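Local coordinates for Ycf54 protein (Thermosynechococcus elongatus, PDB 3HZE) that is of unproven function but probably supports the cyclase step of chlorophyll biosynthesis, at residues P19-E22 / V23-R27. Numbering follows the deposited sequence.
Sequences PLEE and VFRER
Val23 packs beside Leu20, the two side chains pointing the same way, with CG2 of Val23 4.1 Å from CD2 of Leu20. A water that accepts from Val23 N and donates to Pro19 O ties the first helical turn to the residues leading into it. Phe24 N-H donates to Leu20 O in a nearly straight bond, N to O 2.9 Å. Leu20 O also lies at the edge of the Phe24 ring, in its plane, 3.3 Å from Phe24 CD1, while CB of Leu20 touches CD1 and CE1. Apolar Val23 and Phe24 suit the inward side of helix 21-34, and Leu20, just before it, packs with them: Leu20 and Phe24 reach Ile68 of strand 65-70, Leu20 and Val23 helix 73-83.

Arg25 N bonds Glu21 O, and the two side chains run side by side, pointing the same way, their charged planes 52° apart. A long, flexible arginine suits position i+4 from a glutamate: bent at chi3 (-63°), it brings Arg25 NH1 into a salt bridge with Glu21 OE2, modelled at 3.0 Å though NH1 is less surely placed, and NH2 adds a weak bond. An alanine here would remove the guanidinium and would probably leave the Glu21 carboxylate without its cationic mate. Glu26 N lies 2.8 Å from Glu22 O; Glu22 OE1 and Glu26 OE1 approach to 2.6 Å, carboxylate planes 69° apart, and one probably holds a proton. These i to i+4 contacts typify the N-terminal turns of an amphipathic helix packed on an antiparallel sheet.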
loop_
_atom_site.group_PDB
_atom_site.type_symbol
_atom_site.label_atom_id
_atom_site.label_comp_id
_atom_site.label_asym_id
_atom_site.label_seq_id
_atom_site.Cartn_x
_atom_site.Cartn_y
_atom_site.Cartn_z
ATOM N N PRO A 19 -8.514 1.674 9.980
ATOM C CA PRO A 19 -9.157 1.256 8.729
ATOM C C PRO A 19 -9.046 2.391 7.707
ATOM O O PRO A 19 -9.286 3.551 8.039
ATOM C CB PRO A 19 -10.601 0.970 9.161
ATOM C CG PRO A 19 -10.798 1.917 10.347
ATOM C CD PRO A 19 -9.489 1.732 11.086
ATOM N N LEU A 20 -8.676 2.062 6.471
ATOM C CA LEU A 20 -8.502 3.080 5.429
ATOM C C LEU A 20 -9.626 3.148 4.395
ATOM O O LEU A 20 -9.549 3.876 3.409
ATOM C CB LEU A 20 -7.169 2.845 4.717
ATOM C CG LEU A 20 -5.931 3.043 5.596
ATOM C CD1 LEU A 20 -4.670 2.690 4.810
ATOM C CD2 LEU A 20 -5.877 4.490 6.060
ATOM N N GLU A 21 -10.655 2.355 4.638
ATOM C CA GLU A 21 -11.831 2.251 3.794
ATOM C C GLU A 21 -12.349 3.601 3.291
ATOM O O GLU A 21 -12.452 3.837 2.080
ATOM C CB GLU A 21 -12.916 1.583 4.619
ATOM C CG GLU A 21 -13.852 0.706 3.891
ATOM C CD GLU A 21 -14.885 0.132 4.832
ATOM O OE1 GLU A 21 -14.492 -0.494 5.845
ATOM O OE2 GLU A 21 -16.084 0.325 4.559
ATOM N N GLU A 22 -12.692 4.469 4.237
ATOM C CA GLU A 22 -13.231 5.783 3.923
ATOM C C GLU A 22 -12.178 6.703 3.310
ATOM O O GLU A 22 -12.501 7.535 2.474
ATOM C CB GLU A 22 -13.859 6.407 5.186
ATOM C CG GLU A 22 -14.384 7.831 4.982
ATOM C CD GLU A 22 -15.700 8.115 5.711
ATOM O OE1 GLU A 22 -16.162 9.283 5.684
ATOM O OE2 GLU A 22 -16.285 7.178 6.300
ATOM N N VAL A 23 -10.923 6.558 3.725
ATOM C CA VAL A 23 -9.859 7.375 3.149
ATOM C C VAL A 23 -9.834 7.060 1.647
ATOM O O VAL A 23 -9.776 7.963 0.811
ATOM C CB VAL A 23 -8.471 7.049 3.781
ATOM C CG1 VAL A 23 -7.352 7.700 2.963
ATOM C CG2 VAL A 23 -8.424 7.580 5.223
ATOM N N PHE A 24 -9.901 5.776 1.307
ATOM C CA PHE A 24 -9.901 5.383 -0.100
ATOM C C PHE A 24 -11.119 5.905 -0.857
ATOM O O PHE A 24 -10.978 6.514 -1.911
ATOM C CB PHE A 24 -9.861 3.862 -0.245
ATOM C CG PHE A 24 -8.466 3.294 -0.320
ATOM C CD1 PHE A 24 -7.742 3.027 0.834
ATOM C CD2 PHE A 24 -7.881 3.026 -1.552
ATOM C CE1 PHE A 24 -6.445 2.494 0.759
ATOM C CE2 PHE A 24 -6.593 2.499 -1.644
ATOM C CZ PHE A 24 -5.874 2.233 -0.490
ATOM N N ARG A 25 -12.314 5.655 -0.327
ATOM C CA ARG A 25 -13.540 6.087 -0.986
ATOM C C ARG A 25 -13.668 7.606 -1.150
ATOM O O ARG A 25 -14.137 8.079 -2.189
ATOM C CB ARG A 25 -14.761 5.503 -0.261
ATOM C CG ARG A 25 -14.862 3.976 -0.424
ATOM C CD ARG A 25 -16.285 3.468 -0.243
ATOM N NE ARG A 25 -16.787 3.717 1.105
ATOM C CZ ARG A 25 -16.457 3.001 2.175
ATOM N NH1 ARG A 25 -15.622 1.974 2.062
ATOM N NH2 ARG A 25 -16.951 3.323 3.364
ATOM N N GLU A 26 -13.256 8.372 -0.141
ATOM C CA GLU A 26 -13.324 9.827 -0.260
ATOM C C GLU A 26 -12.334 10.282 -1.326
ATOM O O GLU A 26 -12.636 11.168 -2.124
ATOM C CB GLU A 26 -12.991 10.520 1.081
ATOM C CG GLU A 26 -14.071 10.368 2.151
ATOM C CD GLU A 26 -13.725 11.062 3.472
ATOM O OE1 GLU A 26 -14.385 10.750 4.489
ATOM O OE2 GLU A 26 -12.814 11.920 3.505
ATOM N N ARG A 27 -11.147 9.677 -1.347
ATOM C CA ARG A 27 -10.140 10.065 -2.340
ATOM C C ARG A 27 -10.569 9.671 -3.747
ATOM O O ARG A 27 -10.330 10.411 -4.705
ATOM C CB ARG A 27 -8.782 9.438 -2.020
ATOM C CG ARG A 27 -7.624 10.114 -2.754
ATOM C CD ARG A 27 -6.289 9.560 -2.292
ATOM N NE ARG A 27 -5.149 10.123 -3.015
ATOM C CZ ARG A 27 -4.595 11.308 -2.769
ATOM N NH1 ARG A 27 -5.072 12.092 -1.809
ATOM N NH2 ARG A 27 -3.539 11.698 -3.468
HETATM O O HOH W 1 -10.854 5.230 6.495
#